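Local coordinates for NIF3-related protein (Bacillus cereus, PDB 2GX8) that is of unknown function but binds zinc at a two-metal site shared across the Nif3 family and carries a domain thought to be regulatory, at residues C[66-71]-C[87-92]; C[55-60]-C[121-126]; C[366-371]-C[382-387]. All coordinates share one frame; numbering follows the deposited sequence.

How the contacts relate
Following the chain from its N terminus, 55-60 comes first and waits for its partner while the chain makes strand 66-70, helix 75-84 and strand 88-91. Contact 1 closes a short loop of 15 residues, wholly within the longer one that contact 2 closes when 121-126 returns beside 55-60. Contact 3 comes much later, in series with both; it closes a short connection of ten residues, mostly the end of helix 362-377, leading into strand 383-386. All three meet in one five-stranded sheet, ordered 54-56, 122-125, 88-91, 66-70, 383-386. Contact 2 ties on one outer strand, contact 1 joins two inner strands, and contact 3 sets a helix against the other outer strand.

Contact 1: C[66-71]-C[87-92]; sequences HVLIAL and NVIIAH. With ZN (zinc ion), chain M.
Ile69 and Ile90 project together from neighbouring strands, with Ile69 CD1 4.0 Å from Ile90 CB. The bend in Ile69 makes the contact: CG1 sits beside the backbone N (chi1 -45°) and chi2 turns CD1 back toward the neighbouring strand. Val67 continues the row, its CG1 4.0 Å from Val88 CG1. The reverse face carries Leu68, Ala70, Ile89 and Ala91, where Ala70 CB rests 3.9 Å from Ile89 CG2. This is a beta-alpha-beta unit: strands 66-70 and 88-91 are joined by helix 75-84, which packs on Leu68 and Ile89, while helix 362-377 covers the Ile69 and Ile90 face. Beneath them the two backbones pair as parallel strands. Leu68 N gives to Val88 O, Leu68 O takes Ile90 N at 2.7 Å, and Ala70 N reaches Ile90 O nearly straight (173°). The last bond, His92 N to Ala70 O at 3.1 Å, is more bent. Leu71 CD1 meets the His92 ring at its edge, in plane, 3.5 Å from His92 CD2. His92 NE2 binds zinc at 2.2 Å together with Asp131 and Glu360, while the other ring nitrogen, ND1, is hydrogen-bonded to Ala126 O, which fixes the ring's rotation.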
ATOM      1  N   HIS C  66      15.254 -43.816  -6.644  1.00 55.18           N
ATOM      2  CA  HIS C  66      14.160 -43.882  -5.672  1.00 54.16           C
ATOM      3  C   HIS C  66      13.655 -42.504  -5.345  1.00 52.63           C
ATOM      4  O   HIS C  66      14.447 -41.583  -5.198  1.00 53.46           O
ATOM      5  CB  HIS C  66      14.626 -44.470  -4.345  1.00 54.91           C
ATOM      6  CG  HIS C  66      15.003 -45.914  -4.398  1.00 55.33           C
ATOM      7  ND1 HIS C  66      16.252 -46.343  -4.799  1.00 58.48           N
ATOM      8  CD2 HIS C  66      14.316 -47.025  -4.048  1.00 55.54           C
ATOM      9  CE1 HIS C  66      16.303 -47.660  -4.727  1.00 57.59           C
ATOM     10  NE2 HIS C  66      15.141 -48.097  -4.271  1.00 57.22           N
ATOM     11  N   VAL C  67      12.339 -42.379  -5.201  1.00 51.29           N
ATOM     12  CA  VAL C  67      11.676 -41.098  -4.864  1.00 50.41           C
ATOM     13  C   VAL C  67      10.734 -41.303  -3.668  1.00 50.82           C
ATOM     14  O   VAL C  67      10.134 -42.375  -3.540  1.00 49.68           O
ATOM     15  CB  VAL C  67      10.845 -40.573  -6.070  1.00 50.98           C
ATOM     16  CG1 VAL C  67      10.406 -39.154  -5.879  1.00 45.90           C
ATOM     17  CG2 VAL C  67      11.681 -40.678  -7.383  1.00 50.35           C
ATOM     18  N   LEU C  68      10.591 -40.279  -2.809  1.00 50.68           N
ATOM     19  CA  LEU C  68       9.697 -40.364  -1.656  1.00 50.62           C
ATOM     20  C   LEU C  68       8.548 -39.345  -1.735  1.00 53.14           C
ATOM     21  O   LEU C  68       8.782 -38.139  -1.963  1.00 53.96           O
ATOM     22  CB  LEU C  68      10.477 -40.132  -0.348  1.00 51.15           C
ATOM     23  CG  LEU C  68       9.772 -40.340   0.998  1.00 50.00           C
ATOM     24  CD1 LEU C  68       9.411 -41.808   1.204  1.00 47.27           C
ATOM     25  CD2 LEU C  68      10.651 -39.857   2.156  1.00 46.20           C
ATOM     26  N   ILE C  69       7.318 -39.819  -1.546  1.00 51.49           N
ATOM     27  CA  ILE C  69       6.199 -38.913  -1.511  1.00 50.13           C
ATOM     28  C   ILE C  69       5.925 -38.606  -0.034  1.00 51.24           C
ATOM     29  O   ILE C  69       5.743 -39.527   0.780  1.00 50.51           O
ATOM     30  CB  ILE C  69       4.937 -39.495  -2.159  1.00 51.03           C
ATOM     31  CG1 ILE C  69       5.267 -40.174  -3.499  1.00 46.57           C
ATOM     32  CG2 ILE C  69       3.934 -38.401  -2.392  1.00 47.90           C
ATOM     33  CD1 ILE C  69       5.872 -39.215  -4.504  1.00 45.53           C
ATOM     34  N   ALA C  70       5.892 -37.317   0.303  1.00 50.16           N
ATOM     35  CA  ALA C  70       5.638 -36.881   1.680  1.00 51.23           C
ATOM     36  C   ALA C  70       4.558 -35.828   1.745  1.00 51.54           C
ATOM     37  O   ALA C  70       4.250 -35.197   0.736  1.00 52.93           O
ATOM     38  CB  ALA C  70       6.931 -36.318   2.310  1.00 49.04           C
ATOM     39  N   LEU C  71       3.995 -35.641   2.940  1.00 52.13           N
ATOM     40  CA  LEU C  71       3.061 -34.557   3.182  1.00 52.82           C
ATOM     41  C   LEU C  71       3.899 -33.400   3.787  1.00 55.89           C
ATOM     42  O   LEU C  71       4.005 -32.312   3.203  1.00 58.34           O
ATOM     43  CB  LEU C  71       1.903 -35.012   4.081  1.00 51.64           C
ATOM     44  CG  LEU C  71       0.956 -33.922   4.615  1.00 52.72           C
ATOM     45  CD1 LEU C  71       0.221 -33.265   3.485  1.00 53.56           C
ATOM     46  CD2 LEU C  71      -0.041 -34.456   5.627  1.00 47.44           C
ATOM     47  N   ASN C  87      16.790 -39.687  -3.497  1.00 52.78           N
ATOM     48  CA  ASN C  87      17.433 -38.385  -3.555  1.00 53.43           C
ATOM     49  C   ASN C  87      16.506 -37.287  -4.061  1.00 53.06           C
ATOM     50  O   ASN C  87      16.976 -36.244  -4.534  1.00 54.56           O
ATOM     51  CB  ASN C  87      18.757 -38.449  -4.344  1.00 52.65           C
ATOM     52  CG  ASN C  87      18.575 -38.944  -5.755  1.00 50.61           C
ATOM     53  OD1 ASN C  87      17.530 -39.476  -6.104  1.00 53.90           O
ATOM     54  ND2 ASN C  87      19.606 -38.777  -6.581  1.00 48.89           N
ATOM     55  N   VAL C  88      15.197 -37.553  -3.984  1.00 53.47           N
ATOM     56  CA  VAL C  88      14.150 -36.597  -4.344  1.00 52.04           C
ATOM     57  C   VAL C  88      12.932 -36.883  -3.500  1.00 54.08           C
ATOM     58  O   VAL C  88      12.410 -38.017  -3.509  1.00 53.53           O
ATOM     59  CB  VAL C  88      13.651 -36.675  -5.812  1.00 53.30           C
ATOM     60  CG1 VAL C  88      12.487 -35.697  -6.016  1.00 50.44           C
ATOM     61  CG2 VAL C  88      14.768 -36.375  -6.847  1.00 51.15           C
ATOM     62  N   ILE C  89      12.471 -35.854  -2.790  1.00 51.90           N
ATOM     63  CA  ILE C  89      11.248 -35.957  -2.023  1.00 54.05           C
ATOM     64  C   ILE C  89      10.170 -35.038  -2.637  1.00 54.58           C
ATOM     65  O   ILE C  89      10.399 -33.823  -2.830  1.00 55.43           O
ATOM     66  CB  ILE C  89      11.453 -35.551  -0.538  1.00 53.29           C
ATOM     67  CG1 ILE C  89      12.541 -36.421   0.124  1.00 56.11           C
ATOM     68  CG2 ILE C  89      10.168 -35.651   0.182  1.00 50.94           C
ATOM     69  CD1 ILE C  89      12.880 -36.051   1.613  1.00 54.12           C
ATOM     70  N   ILE C  90       9.022 -35.613  -2.983  1.00 53.93           N
ATOM     71  CA  ILE C  90       7.926 -34.806  -3.477  1.00 54.60           C
ATOM     72  C   ILE C  90       7.009 -34.613  -2.304  1.00 55.01           C
ATOM     73  O   ILE C  90       6.395 -35.563  -1.809  1.00 56.24           O
ATOM     74  CB  ILE C  90       7.175 -35.457  -4.634  1.00 55.29           C
ATOM     75  CG1 ILE C  90       8.058 -35.504  -5.852  1.00 53.18           C
ATOM     76  CG2 ILE C  90       5.927 -34.635  -5.005  1.00 55.40           C
ATOM     77  CD1 ILE C  90       7.423 -36.214  -6.992  1.00 57.73           C
ATOM     78  N   ALA C  91       6.915 -33.367  -1.855  1.00 55.56           N
ATOM     79  CA  ALA C  91       6.121 -33.024  -0.684  1.00 54.10           C
ATOM     80  C   ALA C  91       4.975 -32.117  -1.022  1.00 55.57           C
ATOM     81  O   ALA C  91       5.116 -31.258  -1.892  1.00 56.90           O
ATOM     82  CB  ALA C  91       6.998 -32.336   0.329  1.00 54.50           C
ATOM     83  N   HIS C  92       3.873 -32.264  -0.279  1.00 53.94           N
ATOM     84  CA  HIS C  92       2.679 -31.505  -0.484  1.00 53.62           C
ATOM     85  C   HIS C  92       2.773 -30.132   0.132  1.00 53.61           C
ATOM     86  O   HIS C  92       2.366 -29.146  -0.492  1.00 50.98           O
ATOM     87  CB  HIS C  92       1.497 -32.254   0.124  1.00 53.62           C
ATOM     88  CG  HIS C  92       0.179 -31.594  -0.096  1.00 54.21           C
ATOM     89  ND1 HIS C  92      -0.227 -31.144  -1.334  1.00 56.43           N
ATOM     90  CD2 HIS C  92      -0.859 -31.372   0.743  1.00 52.39           C
ATOM     91  CE1 HIS C  92      -1.439 -30.632  -1.236  1.00 49.57           C
ATOM     92  NE2 HIS C  92      -1.846 -30.765   0.010  1.00 52.42           N
TER
HETATM   93 ZN    ZN M 375      -3.434 -29.344   0.686  1.00 60.75          ZN

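Contact 2: C[55-60]-C[121-126]; sequences LQIGAL and IAIYAA
Ile57 and Ile123 stand next to each other on one face of the sheet, with Ile57 CB 4.0 Å from Ile123 CB, so they meet at the roots of their side chains and not at the tips. The other side belongs to Leu55 and Tyr124. Here the aromatic ring lies against backbone: Tyr124 CD2 is 3.6 Å from Leu55 N, which approaches the ring obliquely. Leu55 itself, with CG anti to its own nitrogen (chi1 -176°), swings CD1 back across the strand to lie 3.7 Å from Ile123 O and beside Ala122 CB. Leu60 reaches that same methyl after the chain has turned, and Leu55 CD1 and Leu60 CD2 come to it from the same general side. Gln56 runs out extended alongside Ala125, its OE1 3.9 Å from Ala125 CB, and its NE2 is bonded to Ile96 O.

The pairing behind these orientations is antiparallel and broken by a classic beta bulge. Gln56 and Ile57 both stand opposite Ile123, and Ile123 O accepts from each: a short, straight bond from Gln56 N (2.7 Å, 169°) and a longer one from Ile57 N, which arrives in the carbonyl plane on a lone pair. Ile123 N returns a bond to Ile57 O at 2.8 Å. The chain then turns a corner at Ile57, and Gly58 (phi 103°) takes a conformation in which a CB would collide with the carbonyl O of Ile57 and also crowd Ala122 CA.

Ile57 and Gly58 also pair in parallel with a strand of a neighbouring subunit, which extends the sheet beyond this chain. Within the chain, helix 108-118 packs against Ile57 and Ile123, helix 31-38 against Leu60 and Tyr124, and strand 88-91 flanks 122-125 on its far side.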
ATOM      1  N   LEU C  55      10.913 -26.953  -7.482  1.00 55.86           N
ATOM      2  CA  LEU C  55      12.146 -27.348  -6.817  1.00 56.06           C
ATOM      3  C   LEU C  55      12.477 -26.309  -5.760  1.00 56.02           C
ATOM      4  O   LEU C  55      12.558 -25.112  -6.059  1.00 57.76           O
ATOM      5  CB  LEU C  55      13.317 -27.492  -7.813  1.00 55.41           C
ATOM      6  CG  LEU C  55      14.662 -28.006  -7.240  1.00 55.25           C
ATOM      7  CD1 LEU C  55      14.546 -29.456  -6.710  1.00 51.35           C
ATOM      8  CD2 LEU C  55      15.806 -27.902  -8.275  1.00 54.87           C
ATOM      9  N   GLN C  56      12.646 -26.751  -4.526  1.00 56.13           N
ATOM     10  CA  GLN C  56      12.963 -25.815  -3.466  1.00 55.97           C
ATOM     11  C   GLN C  56      14.387 -25.979  -2.971  1.00 56.96           C
ATOM     12  O   GLN C  56      15.064 -24.995  -2.625  1.00 57.27           O
ATOM     13  CB  GLN C  56      11.978 -25.951  -2.313  1.00 57.08           C
ATOM     14  CG  GLN C  56      10.555 -25.527  -2.688  1.00 57.55           C
ATOM     15  CD  GLN C  56       9.744 -25.152  -1.493  1.00 60.12           C
ATOM     16  OE1 GLN C  56       9.654 -25.905  -0.522  1.00 66.15           O
ATOM     17  NE2 GLN C  56       9.132 -23.974  -1.546  1.00 62.38           N
ATOM     18  N   ILE C  57      14.869 -27.216  -2.950  1.00 57.35           N
ATOM     19  CA  ILE C  57      16.225 -27.468  -2.461  1.00 57.36           C
ATOM     20  C   ILE C  57      16.899 -28.497  -3.313  1.00 57.02           C
ATOM     21  O   ILE C  57      16.333 -29.556  -3.559  1.00 58.43           O
ATOM     22  CB  ILE C  57      16.185 -27.866  -0.960  1.00 57.58           C
ATOM     23  CG1 ILE C  57      16.133 -26.600  -0.127  1.00 60.00           C
ATOM     24  CG2 ILE C  57      17.413 -28.618  -0.501  1.00 57.11           C
ATOM     25  CD1 ILE C  57      15.790 -26.850   1.290  1.00 66.90           C
ATOM     26  N   GLY C  58      18.098 -28.183  -3.798  1.00 56.98           N
ATOM     27  CA  GLY C  58      18.856 -29.153  -4.583  1.00 54.65           C
ATOM     28  C   GLY C  58      18.840 -28.917  -6.068  1.00 55.23           C
ATOM     29  O   GLY C  58      18.682 -27.775  -6.513  1.00 55.43           O
ATOM     30  N   ALA C  59      19.028 -30.014  -6.816  1.00 55.23           N
ATOM     31  CA  ALA C  59      19.090 -30.063  -8.289  1.00 54.86           C
ATOM     32  C   ALA C  59      18.422 -31.347  -8.788  1.00 54.98           C
ATOM     33  O   ALA C  59      18.377 -32.343  -8.073  1.00 54.80           O
ATOM     34  CB  ALA C  59      20.509 -30.057  -8.740  1.00 54.36           C
ATOM     35  N   LEU C  60      17.905 -31.334 -10.012  1.00 55.33           N
ATOM     36  CA  LEU C  60      17.243 -32.529 -10.551  1.00 55.57           C
ATOM     37  C   LEU C  60      18.034 -33.195 -11.672  1.00 56.33           C
ATOM     38  O   LEU C  60      17.651 -34.263 -12.154  1.00 56.64           O
ATOM     39  CB  LEU C  60      15.838 -32.186 -11.050  1.00 55.28           C
ATOM     40  CG  LEU C  60      14.872 -31.620 -10.022  1.00 53.14           C
ATOM     41  CD1 LEU C  60      13.749 -30.918 -10.733  1.00 54.61           C
ATOM     42  CD2 LEU C  60      14.366 -32.704  -9.058  1.00 53.01           C
ATOM     43  N   ILE C 121      19.863 -34.307  -1.244  1.00 56.49           N
ATOM     44  CA  ILE C 121      18.450 -34.643  -1.392  1.00 57.01           C
ATOM     45  C   ILE C 121      17.668 -33.468  -1.944  1.00 56.97           C
ATOM     46  O   ILE C 121      17.693 -32.396  -1.356  1.00 57.96           O
ATOM     47  CB  ILE C 121      17.811 -35.069  -0.076  1.00 56.47           C
ATOM     48  CG1 ILE C 121      18.456 -36.368   0.407  1.00 59.30           C
ATOM     49  CG2 ILE C 121      16.275 -35.261  -0.250  1.00 54.64           C
ATOM     50  CD1 ILE C 121      17.866 -36.835   1.722  1.00 61.62           C
ATOM     51  N   ALA C 122      16.987 -33.683  -3.075  1.00 55.89           N
ATOM     52  CA  ALA C 122      16.206 -32.656  -3.717  1.00 54.34           C
ATOM     53  C   ALA C 122      14.830 -32.619  -3.062  1.00 54.18           C
ATOM     54  O   ALA C 122      14.272 -33.657  -2.724  1.00 52.82           O
ATOM     55  CB  ALA C 122      16.094 -32.931  -5.191  1.00 54.46           C
ATOM     56  N   ILE C 123      14.312 -31.413  -2.856  1.00 54.64           N
ATOM     57  CA  ILE C 123      13.016 -31.217  -2.229  1.00 54.44           C
ATOM     58  C   ILE C 123      12.153 -30.460  -3.237  1.00 55.71           C
ATOM     59  O   ILE C 123      12.479 -29.349  -3.657  1.00 54.06           O
ATOM     60  CB  ILE C 123      13.143 -30.430  -0.918  1.00 55.86           C
ATOM     61  CG1 ILE C 123      14.041 -31.163   0.086  1.00 55.62           C
ATOM     62  CG2 ILE C 123      11.743 -30.145  -0.289  1.00 53.03           C
ATOM     63  CD1 ILE C 123      13.513 -32.524   0.481  1.00 57.63           C
ATOM     64  N   TYR C 124      11.044 -31.081  -3.625  1.00 56.55           N
ATOM     65  CA  TYR C 124      10.148 -30.493  -4.593  1.00 56.51           C
ATOM     66  C   TYR C 124       8.781 -30.266  -3.954  1.00 56.91           C
ATOM     67  O   TYR C 124       8.228 -31.178  -3.320  1.00 58.73           O
ATOM     68  CB  TYR C 124      10.068 -31.424  -5.819  1.00 57.49           C
ATOM     69  CG  TYR C 124       9.095 -30.994  -6.896  1.00 57.63           C
ATOM     70  CD1 TYR C 124       7.744 -31.368  -6.821  1.00 58.15           C
ATOM     71  CD2 TYR C 124       9.513 -30.252  -7.987  1.00 56.42           C
ATOM     72  CE1 TYR C 124       6.842 -31.008  -7.783  1.00 56.53           C
ATOM     73  CE2 TYR C 124       8.594 -29.879  -8.978  1.00 57.91           C
ATOM     74  CZ  TYR C 124       7.265 -30.272  -8.856  1.00 57.33           C
ATOM     75  OH  TYR C 124       6.328 -29.930  -9.791  1.00 57.44           O
ATOM     76  N   ALA C 125       8.216 -29.068  -4.093  1.00 55.13           N
ATOM     77  CA  ALA C 125       6.901 -28.839  -3.480  1.00 54.83           C
ATOM     78  C   ALA C 125       5.758 -28.900  -4.480  1.00 54.74           C
ATOM     79  O   ALA C 125       5.819 -28.299  -5.549  1.00 54.41           O
ATOM     80  CB  ALA C 125       6.870 -27.537  -2.747  1.00 53.95           C
ATOM     81  N   ALA C 126       4.716 -29.636  -4.122  1.00 54.89           N
ATOM     82  CA  ALA C 126       3.515 -29.723  -4.936  1.00 55.97           C
ATOM     83  C   ALA C 126       2.355 -29.377  -4.026  1.00 56.75           C
ATOM     84  O   ALA C 126       1.701 -30.273  -3.488  1.00 57.61           O
ATOM     85  CB  ALA C 126       3.364 -31.101  -5.422  1.00 55.99           C
TER

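Contact 3: C[366-371]-C[382-387]; sequences GVQKQL and VHIHAS
Gln368 OE1 lies 3.1 Å from Ala386 N and 3.5 Å from Ile384 O; the second pair is two acceptors and so forms no bond. Ile384 O accepts a hydrogen bond from His383 ND1 (3.2 Å), the donor standing well above the carbonyl plane. The glutamine reaches the strand because CG is anti to the backbone N (chi1 175°) and the chain stays extended beyond it, which turns a face of the amide to Ala386, whose CB sits over Gln368 CD at 3.6 Å. Two residues back on the same side of the strand, Ile384 puts CG2 4.0 Å from Gln368 CA. One helical turn on, Leu371 and Ile384 cross at about a right angle, with Leu371 CD2 3.9 Å from Ile384 CD1. This is helix 362-377 packing on the edge strand of the alpha/beta sheet; it runs along that strand in nearly the opposite direction (167°). His385 N and O pair with Val67 and Ile69 of the neighbouring strand 66-70, which joins 383-386 to the sheet. Ala386 N, like the methyl, lies above the Gln368 amide plane, so the amide serves largely as a flat surface and the joint rests chiefly on packing.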
ATOM      1  N   GLY C 366      -1.652 -42.039  -2.643  1.00 58.29           N
ATOM      2  CA  GLY C 366      -2.345 -41.665  -3.879  1.00 58.51           C
ATOM      3  C   GLY C 366      -1.411 -41.235  -4.989  1.00 58.31           C
ATOM      4  O   GLY C 366      -1.476 -41.758  -6.112  1.00 58.95           O
ATOM      5  N   VAL C 367      -0.541 -40.276  -4.671  1.00 58.40           N
ATOM      6  CA  VAL C 367       0.470 -39.792  -5.609  1.00 57.68           C
ATOM      7  C   VAL C 367       1.481 -40.889  -5.918  1.00 58.07           C
ATOM      8  O   VAL C 367       1.955 -40.977  -7.040  1.00 57.32           O
ATOM      9  CB  VAL C 367       1.174 -38.521  -5.091  1.00 57.36           C
ATOM     10  CG1 VAL C 367       2.429 -38.198  -5.908  1.00 54.54           C
ATOM     11  CG2 VAL C 367       0.206 -37.347  -5.113  1.00 56.60           C
ATOM     12  N   GLN C 368       1.794 -41.724  -4.924  1.00 59.38           N
ATOM     13  CA  GLN C 368       2.701 -42.867  -5.123  1.00 62.10           C
ATOM     14  C   GLN C 368       2.173 -43.811  -6.200  1.00 61.94           C
ATOM     15  O   GLN C 368       2.951 -44.265  -7.039  1.00 61.94           O
ATOM     16  CB  GLN C 368       2.921 -43.653  -3.830  1.00 61.40           C
ATOM     17  CG  GLN C 368       3.757 -44.925  -3.994  1.00 64.07           C
ATOM     18  CD  GLN C 368       3.598 -45.917  -2.826  1.00 65.62           C
ATOM     19  OE1 GLN C 368       4.593 -46.445  -2.308  1.00 69.13           O
ATOM     20  NE2 GLN C 368       2.343 -46.167  -2.403  1.00 67.88           N
ATOM     21  N   LYS C 369       0.868 -44.110  -6.177  1.00 62.90           N
ATOM     22  CA  LYS C 369       0.291 -45.012  -7.185  1.00 64.49           C
ATOM     23  C   LYS C 369       0.374 -44.348  -8.559  1.00 63.41           C
ATOM     24  O   LYS C 369       1.043 -44.858  -9.467  1.00 63.74           O
ATOM     25  CB  LYS C 369      -1.167 -45.416  -6.884  1.00 63.97           C
ATOM     26  CG  LYS C 369      -1.752 -46.250  -8.053  1.00 67.71           C
ATOM     27  CD  LYS C 369      -3.308 -46.368  -8.183  1.00 69.14           C
ATOM     28  CE  LYS C 369      -3.950 -47.584  -7.467  1.00 75.85           C
ATOM     29  NZ  LYS C 369      -3.971 -47.505  -5.963  1.00 79.13           N
ATOM     30  N   GLN C 370      -0.315 -43.215  -8.690  1.00 63.04           N
ATOM     31  CA  GLN C 370      -0.327 -42.406  -9.905  1.00 62.62           C
ATOM     32  C   GLN C 370       1.065 -42.290 -10.527  1.00 61.42           C
ATOM     33  O   GLN C 370       1.239 -42.614 -11.693  1.00 61.19           O
ATOM     34  CB  GLN C 370      -0.859 -40.992  -9.609  1.00 62.28           C
ATOM     35  CG  GLN C 370      -2.371 -40.868  -9.450  1.00 64.84           C
ATOM     36  CD  GLN C 370      -2.814 -39.518  -8.848  1.00 65.48           C
ATOM     37  OE1 GLN C 370      -3.841 -38.947  -9.236  1.00 72.13           O
ATOM     38  NE2 GLN C 370      -2.037 -39.009  -7.907  1.00 65.60           N
ATOM     39  N   LEU C 371       2.052 -41.850  -9.745  1.00 59.94           N
ATOM     40  CA  LEU C 371       3.410 -41.666 -10.262  1.00 58.51           C
ATOM     41  C   LEU C 371       4.114 -42.973 -10.630  1.00 58.56           C
ATOM     42  O   LEU C 371       4.768 -43.034 -11.665  1.00 59.35           O
ATOM     43  CB  LEU C 371       4.278 -40.801  -9.330  1.00 58.28           C
ATOM     44  CG  LEU C 371       5.620 -40.314  -9.907  1.00 57.68           C
ATOM     45  CD1 LEU C 371       5.404 -39.417 -11.138  1.00 55.86           C
ATOM     46  CD2 LEU C 371       6.494 -39.608  -8.875  1.00 55.50           C
ATOM     47  N   VAL C 382      12.649 -46.599 -11.675  1.00 52.58           N
ATOM     48  CA  VAL C 382      12.484 -45.832 -10.437  1.00 52.87           C
ATOM     49  C   VAL C 382      11.440 -46.493  -9.551  1.00 52.88           C
ATOM     50  O   VAL C 382      10.386 -46.909 -10.024  1.00 52.82           O
ATOM     51  CB  VAL C 382      11.950 -44.380 -10.643  1.00 52.84           C
ATOM     52  CG1 VAL C 382      12.299 -43.540  -9.427  1.00 51.31           C
ATOM     53  CG2 VAL C 382      12.533 -43.714 -11.840  1.00 52.48           C
ATOM     54  N   HIS C 383      11.734 -46.549  -8.260  1.00 53.73           N
ATOM     55  CA  HIS C 383      10.826 -47.083  -7.268  1.00 54.79           C
ATOM     56  C   HIS C 383      10.269 -45.857  -6.513  1.00 53.92           C
ATOM     57  O   HIS C 383      11.031 -45.071  -5.969  1.00 54.71           O
ATOM     58  CB  HIS C 383      11.611 -47.993  -6.321  1.00 55.50           C
ATOM     59  CG  HIS C 383      10.760 -48.870  -5.446  1.00 60.34           C
ATOM     60  ND1 HIS C 383       9.682 -48.394  -4.721  1.00 62.13           N
ATOM     61  CD2 HIS C 383      10.877 -50.182  -5.122  1.00 64.20           C
ATOM     62  CE1 HIS C 383       9.150 -49.381  -4.020  1.00 62.90           C
ATOM     63  NE2 HIS C 383       9.863 -50.475  -4.238  1.00 66.53           N
ATOM     64  N   ILE C 384       8.955 -45.669  -6.492  1.00 53.28           N
ATOM     65  CA  ILE C 384       8.373 -44.535  -5.761  1.00 52.56           C
ATOM     66  C   ILE C 384       7.916 -45.041  -4.389  1.00 52.54           C
ATOM     67  O   ILE C 384       7.416 -46.164  -4.281  1.00 52.65           O
ATOM     68  CB  ILE C 384       7.166 -43.898  -6.531  1.00 52.85           C
ATOM     69  CG1 ILE C 384       7.476 -43.701  -8.029  1.00 52.99           C
ATOM     70  CG2 ILE C 384       6.659 -42.634  -5.858  1.00 52.53           C
ATOM     71  CD1 ILE C 384       8.654 -42.826  -8.355  1.00 52.62           C
ATOM     72  N   HIS C 385       8.088 -44.238  -3.339  1.00 52.13           N
ATOM     73  CA  HIS C 385       7.678 -44.671  -2.009  1.00 51.29           C
ATOM     74  C   HIS C 385       6.728 -43.680  -1.365  1.00 51.66           C
ATOM     75  O   HIS C 385       6.798 -42.483  -1.627  1.00 52.57           O
ATOM     76  CB  HIS C 385       8.878 -44.845  -1.092  1.00 49.81           C
ATOM     77  CG  HIS C 385       9.989 -45.661  -1.671  1.00 51.12           C
ATOM     78  ND1 HIS C 385      10.121 -47.017  -1.446  1.00 49.24           N
ATOM     79  CD2 HIS C 385      11.044 -45.303  -2.444  1.00 51.64           C
ATOM     80  CE1 HIS C 385      11.205 -47.458  -2.059  1.00 49.57           C
ATOM     81  NE2 HIS C 385      11.778 -46.441  -2.679  1.00 51.93           N
ATOM     82  N   ALA C 386       5.836 -44.192  -0.524  1.00 51.75           N
ATOM     83  CA  ALA C 386       4.917 -43.367   0.244  1.00 52.41           C
ATOM     84  C   ALA C 386       5.394 -43.383   1.687  1.00 52.92           C
ATOM     85  O   ALA C 386       5.318 -44.411   2.347  1.00 52.99           O
ATOM     86  CB  ALA C 386       3.535 -43.915   0.164  1.00 52.30           C
ATOM     87  N   SER C 387       5.899 -42.246   2.159  1.00 54.24           N
ATOM     88  CA  SER C 387       6.382 -42.095   3.531  1.00 54.74           C
ATOM     89  C   SER C 387       5.437 -42.694   4.553  1.00 55.06           C
ATOM     90  O   SER C 387       4.230 -42.444   4.520  1.00 55.22           O
ATOM     91  CB  SER C 387       6.554 -40.631   3.844  1.00 54.94           C
ATOM     92  OG  SER C 387       7.096 -40.467   5.137  1.00 56.21           O
TER